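Local atomic coordinates of protease (Vibrio cholerae, PDB entry 4L9D), a protein that probably cleaves extracellular-matrix proteins of the host as a secreted metalloprotease, the present chain being its first PKD domain, whose calcium binding regulates interdomain flexibility. Residues 21-26 against 37-42; 52-57 against 62-67. All blocks are in the same frame, centred on the assembly; numbering follows the deposited sequence. Where two conformers were deposited one is given.

Contact 1: 21-26 against 37-42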
loop_
_atom_site.group_PDB
_atom_site.type_symbol
_atom_site.label_atom_id
_atom_site.label_comp_id
_atom_site.label_asym_id
_atom_site.label_seq_id
_atom_site.Cartn_x
_atom_site.Cartn_y
_atom_site.Cartn_z
ATOM N N VAL A 21 3.661 -6.383 -8.795
ATOM C CA VAL A 21 3.855 -6.223 -7.350
ATOM C C VAL A 21 2.770 -6.951 -6.605
ATOM O O VAL A 21 1.594 -6.874 -6.928
ATOM C CB VAL A 21 3.836 -4.736 -6.978
ATOM C CG1 VAL A 21 4.284 -4.580 -5.489
ATOM C CG2 VAL A 21 4.735 -3.899 -7.806
ATOM N N MET A 22 3.218 -7.694 -5.587
ATOM C CA MET A 22 2.367 -8.268 -4.589
ATOM C C MET A 22 2.573 -7.579 -3.236
ATOM O O MET A 22 3.713 -7.118 -2.971
ATOM C CB MET A 22 2.597 -9.772 -4.414
ATOM C CG MET A 22 2.386 -10.566 -5.682
ATOM S SD MET A 22 2.625 -12.344 -5.592
ATOM C CE MET A 22 1.326 -12.739 -4.406
ATOM N N SER A 23 1.582 -7.576 -2.375
ATOM C CA SER A 23 1.659 -6.904 -1.083
ATOM C C SER A 23 1.325 -7.835 0.063
ATOM O O SER A 23 0.552 -8.795 -0.052
ATOM C CB SER A 23 0.778 -5.673 -1.061
ATOM O OG SER A 23 -0.602 -6.016 -1.174
ATOM N N GLN A 24 1.914 -7.489 1.201
ATOM C CA GLN A 24 1.528 -8.019 2.482
ATOM C C GLN A 24 1.205 -6.851 3.405
ATOM O O GLN A 24 2.010 -5.943 3.546
ATOM C CB GLN A 24 2.636 -8.893 3.090
ATOM C CG GLN A 24 2.205 -9.507 4.380
ATOM C CD GLN A 24 3.330 -10.141 5.201
ATOM O OE1 GLN A 24 3.084 -11.093 5.857
ATOM N NE2 GLN A 24 4.481 -9.522 5.260
ATOM N N ASN A 25 0.001 -6.848 3.950
ATOM C CA ASN A 25 -0.427 -5.755 4.850
ATOM C C ASN A 25 -0.022 -6.080 6.265
ATOM O O ASN A 25 -0.472 -7.088 6.790
ATOM C CB ASN A 25 -1.911 -5.561 4.711
ATOM C CG ASN A 25 -2.342 -4.224 5.245
ATOM O OD1 ASN A 25 -1.873 -3.793 6.298
ATOM N ND2 ASN A 25 -3.248 -3.589 4.533
ATOM N N THR A 26 0.803 -5.262 6.871
ATOM C CA THR A 26 1.346 -5.487 8.208
ATOM C C THR A 26 0.972 -4.350 9.151
ATOM O O THR A 26 1.668 -4.076 10.134
ATOM C CB THR A 26 2.866 -5.744 8.144
ATOM O OG1 THR A 26 3.495 -4.556 7.695
ATOM C CG2 THR A 26 3.201 -6.949 7.257
ATOM N N TYR A 37 -8.917 0.571 3.754
ATOM C CA TYR A 37 -7.622 0.753 3.127
ATOM C C TYR A 37 -7.789 1.582 1.853
ATOM O O TYR A 37 -8.719 1.337 1.067
ATOM C CB TYR A 37 -7.043 -0.603 2.706
ATOM C CG TYR A 37 -6.976 -1.602 3.814
ATOM C CD1 TYR A 37 -6.012 -1.551 4.778
ATOM C CD2 TYR A 37 -7.997 -2.547 4.005
ATOM C CE1 TYR A 37 -5.967 -2.386 5.849
ATOM C CE2 TYR A 37 -7.972 -3.429 5.043
ATOM C CZ TYR A 37 -6.939 -3.359 5.968
ATOM O OH TYR A 37 -6.907 -4.236 7.059
ATOM N N LEU A 38 -6.850 2.501 1.626
ATOM C CA LEU A 38 -6.711 3.158 0.324
ATOM C C LEU A 38 -5.255 3.003 -0.081
ATOM O O LEU A 38 -4.349 3.664 0.494
ATOM C CB LEU A 38 -7.177 4.613 0.335
ATOM C CG LEU A 38 -7.322 5.353 -0.970
ATOM C CD1 LEU A 38 -6.002 5.755 -1.571
ATOM C CD2 LEU A 38 -8.234 4.623 -1.969
ATOM N N TRP A 39 -5.003 2.154 -1.038
ATOM C CA TRP A 39 -3.688 2.004 -1.663
ATOM C C TRP A 39 -3.626 2.914 -2.869
ATOM O O TRP A 39 -4.606 3.089 -3.618
ATOM C CB TRP A 39 -3.506 0.544 -2.194
ATOM C CG TRP A 39 -3.320 -0.492 -1.175
ATOM C CD1 TRP A 39 -4.314 -1.187 -0.511
ATOM C CD2 TRP A 39 -2.079 -0.988 -0.684
ATOM N NE1 TRP A 39 -3.756 -2.104 0.347
ATOM C CE2 TRP A 39 -2.380 -2.007 0.262
ATOM C CE3 TRP A 39 -0.749 -0.708 -0.949
ATOM C CZ2 TRP A 39 -1.370 -2.772 0.880
ATOM C CZ3 TRP A 39 0.224 -1.429 -0.308
ATOM C CH2 TRP A 39 -0.071 -2.448 0.600
ATOM N N ASP A 40 -2.425 3.430 -3.092
ATOM C CA ASP A 40 -2.158 4.429 -4.129
ATOM C C ASP A 40 -0.817 4.026 -4.711
ATOM O O ASP A 40 0.216 4.098 -4.044
ATOM C CB ASP A 40 -2.198 5.775 -3.435
ATOM C CG ASP A 40 -1.606 6.948 -4.145
ATOM O OD1 ASP A 40 -1.001 6.806 -5.234
ATOM O OD2 ASP A 40 -1.727 8.086 -3.576
ATOM N N PHE A 41 -0.803 3.529 -5.959
ATOM C CA PHE A 41 0.357 2.874 -6.482
ATOM C C PHE A 41 1.384 3.799 -7.130
ATOM O O PHE A 41 2.395 3.348 -7.660
ATOM C CB PHE A 41 -0.077 1.758 -7.451
ATOM C CG PHE A 41 -1.051 0.740 -6.822
ATOM C CD1 PHE A 41 -0.868 0.239 -5.575
ATOM C CD2 PHE A 41 -2.124 0.307 -7.577
ATOM C CE1 PHE A 41 -1.739 -0.709 -5.057
ATOM C CE2 PHE A 41 -3.036 -0.620 -7.040
ATOM C CZ PHE A 41 -2.796 -1.139 -5.798
ATOM N N GLY A 42 1.136 5.102 -7.086
ATOM C CA GLY A 42 2.130 6.064 -7.590
ATOM C C GLY A 42 2.112 6.196 -9.092
ATOM O O GLY A 42 3.082 6.671 -9.676
#
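S23 and W39 meet where the two sheets of the domain face each other, and they show how side chains can join two strands that share no hydrogen bond. CB of S23 lies 3.7 Å from CH2 of W39, on the six-membered part of the indole, and the approach is oblique to the ring. The hydroxyl stays close to the same part of the indole, with OG 3.9 Å from CZ2 of W39. Two residues on, N25 touches Y37. Its CG is anti to the backbone N (chi1 -162°), which carries the amide across the gap toward the other strand, where ND2 comes within 3.3 Å of CE1 of Y37 and 3.4 Å of CD1 of Y37. The amide and phenol planes are 67° apart, and ND2 again approaches obliquely. The same nitrogen is 4.2 Å from CZ2 of W39, a longer contact that joins the two halves of the interface.

Strands 21-25 and 37-40 run roughly antiparallel, at 146°, with their axes 11.8 Å apart at the closest. The gap is bridged from the 37-42 side by the large rings of Y37 and W39, which reach the smaller S23 and N25, and W39 belongs to the W-D-F-G start of the signature sequence of PKD domains, whose Ig-like β-sandwich this is.

The loop leading into strand 53-55 positions both sets of partners. The carbonyl O of A50 accepts hydrogen bonds from ND2 of N25 and NE1 of W39, while OG of S23 bonds to O of P52. S27 OG bonds to OD1 of N25, helping to fix the amide's rotation. The nitrogen that meets Y37 is thus also hydrogen-bonded to a main-chain carbonyl, and across the two strands themselves the attraction is essentially van der Waals contact between ring carbons and small polar side chains.

Contact 2: 52-57 against 62-67; sequences PTWSYT and YSVTLT
Segments 52-57 and 62-67 run in opposing senses on different sheets, and their separation narrows along the way: the CA atoms of W54 and V64 are 10.8 Å apart, those of Y56 and Y62 9.0 Å. At the narrow end the two tyrosine rings form an offset face-to-face stack, their centroids 4.0 Å apart and their planes inclined by 18°. CD1 of Y56 sits over the centre of the Y62 ring, CE1 of Y56 is 3.4 Å from CG of Y62, and the two side chains lie alongside each other, pointing opposite ways, with their hydroxyls at opposite ends of the stack. The stack lies between the facing sheets of the PKD domain's β-sandwich, where aromatic and aliphatic groups make up the buried core. Further along, V64 puts CG1 anti to its backbone N (chi1 178°), 3.8 Å from CZ2 of W54, while its other methyl, CG2, lies 3.6 Å from OH of Y56. That hydroxyl is gripped twice: NE1 of W54 donates to it over 3.0 Å (152° at the hydrogen), nearly in the indole plane, and it bonds in turn to O of F41, whose ring stacks with W54. OH of Y62 bonds to O of K58.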
loop_
_atom_site.group_PDB
_atom_site.type_symbol
_atom_site.label_atom_id
_atom_site.label_comp_id
_atom_site.label_asym_id
_atom_site.label_seq_id
_atom_site.Cartn_x
_atom_site.Cartn_y
_atom_site.Cartn_z
ATOM N N PRO A 52 -3.630 -5.940 -2.198
ATOM C CA PRO A 52 -3.792 -6.106 -3.640
ATOM C C PRO A 52 -2.488 -6.571 -4.329
ATOM O O PRO A 52 -1.381 -6.462 -3.786
ATOM C CB PRO A 52 -4.251 -4.736 -4.109
ATOM C CG PRO A 52 -3.600 -3.794 -3.129
ATOM C CD PRO A 52 -3.604 -4.522 -1.817
ATOM N N THR A 53 -2.675 -6.980 -5.571
ATOM C CA THR A 53 -1.614 -7.211 -6.545
ATOM C C THR A 53 -1.850 -6.207 -7.713
ATOM O O THR A 53 -3.002 -5.947 -8.054
ATOM C CB THR A 53 -1.636 -8.677 -7.034
ATOM O OG1 THR A 53 -1.593 -9.560 -5.923
ATOM C CG2 THR A 53 -0.456 -8.896 -7.971
ATOM N N TRP A 54 -0.797 -5.667 -8.276
ATOM C CA TRP A 54 -0.933 -4.665 -9.306
ATOM C C TRP A 54 0.291 -4.713 -10.219
ATOM O O TRP A 54 1.235 -5.455 -9.970
ATOM C CB TRP A 54 -1.110 -3.257 -8.711
ATOM C CG TRP A 54 0.047 -2.743 -7.951
ATOM C CD1 TRP A 54 0.995 -1.825 -8.399
ATOM C CD2 TRP A 54 0.331 -2.931 -6.538
ATOM N NE1 TRP A 54 1.842 -1.499 -7.370
ATOM C CE2 TRP A 54 1.434 -2.110 -6.218
ATOM C CE3 TRP A 54 -0.292 -3.669 -5.522
ATOM C CZ2 TRP A 54 1.923 -2.017 -4.918
ATOM C CZ3 TRP A 54 0.190 -3.555 -4.258
ATOM C CH2 TRP A 54 1.268 -2.730 -3.951
ATOM N N SER A 55 0.275 -3.896 -11.292
ATOM C CA SER A 55 1.420 -3.828 -12.189
ATOM C C SER A 55 1.486 -2.461 -12.835
ATOM O O SER A 55 0.518 -1.703 -12.942
ATOM C CB SER A 55 1.360 -4.927 -13.233
ATOM O OG SER A 55 0.137 -4.778 -14.037
ATOM N N TYR A 56 2.693 -2.201 -13.353
ATOM C CA TYR A 56 3.002 -0.993 -14.100
ATOM C C TYR A 56 3.242 -1.340 -15.593
ATOM O O TYR A 56 3.222 -2.514 -15.975
ATOM C CB TYR A 56 4.266 -0.335 -13.483
ATOM C CG TYR A 56 4.097 -0.001 -12.025
ATOM C CD1 TYR A 56 3.505 1.189 -11.645
ATOM C CD2 TYR A 56 4.522 -0.866 -11.042
ATOM C CE1 TYR A 56 3.292 1.481 -10.322
ATOM C CE2 TYR A 56 4.299 -0.577 -9.692
ATOM C CZ TYR A 56 3.730 0.610 -9.337
ATOM O OH TYR A 56 3.554 0.890 -8.003
ATOM N N THR A 57 3.346 -0.329 -16.423
ATOM C CA THR A 57 3.627 -0.468 -17.836
ATOM C C THR A 57 5.055 -0.033 -18.189
ATOM O O THR A 57 5.776 -0.675 -18.920
ATOM C CB THR A 57 2.530 0.251 -18.641
ATOM O OG1 THR A 57 1.294 -0.409 -18.431
ATOM C CG2 THR A 57 2.820 0.259 -20.119
ATOM N N TYR A 62 8.361 4.226 -8.620
ATOM C CA TYR A 62 6.988 4.567 -8.228
ATOM C C TYR A 62 6.861 4.548 -6.737
ATOM O O TYR A 62 7.373 3.636 -6.051
ATOM C CB TYR A 62 5.983 3.555 -8.851
ATOM C CG TYR A 62 6.001 3.538 -10.356
ATOM C CD1 TYR A 62 5.175 4.395 -11.077
ATOM C CD2 TYR A 62 6.826 2.696 -11.046
ATOM C CE1 TYR A 62 5.136 4.328 -12.473
ATOM C CE2 TYR A 62 6.810 2.645 -12.439
ATOM C CZ TYR A 62 5.964 3.472 -13.145
ATOM O OH TYR A 62 5.869 3.451 -14.535
ATOM N N SER A 63 6.140 5.517 -6.179
ATOM C CA SER A 63 5.837 5.568 -4.779
ATOM C C SER A 63 4.512 4.848 -4.467
ATOM O O SER A 63 3.492 5.200 -5.032
ATOM C CB SER A 63 5.762 6.998 -4.324
ATOM O OG SER A 63 6.997 7.658 -4.468
ATOM N N VAL A 64 4.604 3.857 -3.612
ATOM C CA VAL A 64 3.405 3.123 -3.173
ATOM C C VAL A 64 3.023 3.632 -1.804
ATOM O O VAL A 64 3.835 3.618 -0.858
ATOM C CB VAL A 64 3.697 1.630 -3.102
ATOM C CG1 VAL A 64 2.504 0.885 -2.610
ATOM C CG2 VAL A 64 4.076 1.117 -4.472
ATOM N N THR A 65 1.787 4.103 -1.670
ATOM C CA THR A 65 1.266 4.679 -0.465
ATOM C C THR A 65 0.060 3.882 0.015
ATOM O O THR A 65 -0.822 3.546 -0.796
ATOM C CB THR A 65 0.891 6.172 -0.763
ATOM O OG1 THR A 65 2.044 6.855 -1.296
ATOM C CG2 THR A 65 0.442 6.860 0.468
ATOM N N LEU A 66 0.001 3.609 1.300
ATOM C CA LEU A 66 -1.151 2.969 1.940
ATOM C C LEU A 66 -1.667 3.847 3.047
ATOM O O LEU A 66 -0.902 4.208 3.955
ATOM C CB LEU A 66 -0.772 1.609 2.537
ATOM C CG LEU A 66 -1.873 0.945 3.399
ATOM C CD1 LEU A 66 -3.131 0.630 2.586
ATOM C CD2 LEU A 66 -1.348 -0.289 4.075
ATOM N N THR A 67 -2.965 4.119 3.026
ATOM C CA THR A 67 -3.672 4.727 4.134
ATOM C C THR A 67 -4.603 3.701 4.735
ATOM O O THR A 67 -5.341 3.027 3.994
ATOM C CB THR A 67 -4.475 5.963 3.621
ATOM O OG1 THR A 67 -3.579 6.973 3.170
ATOM C CG2 THR A 67 -5.349 6.575 4.722
#

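After strand 12-17 the chain runs through 21-26, then through a turn that carries the sodium ligands D29 and G32 and the calcium ligand D31, and back along 37-42, where contact 1 closes the loop. After the excursion through 43-51 it enters 52-57, and a link of only four residues leads to 62-67, where contact 2 closes. The two closures follow in series, neither enclosing the other. In space they lie side by side: 20-25 and 53-55 are neighbours in one sheet, 34-40 and 60-70 in the other. Each contact therefore spans the sandwich, and their centres lie about 6 Å apart within one continuous core.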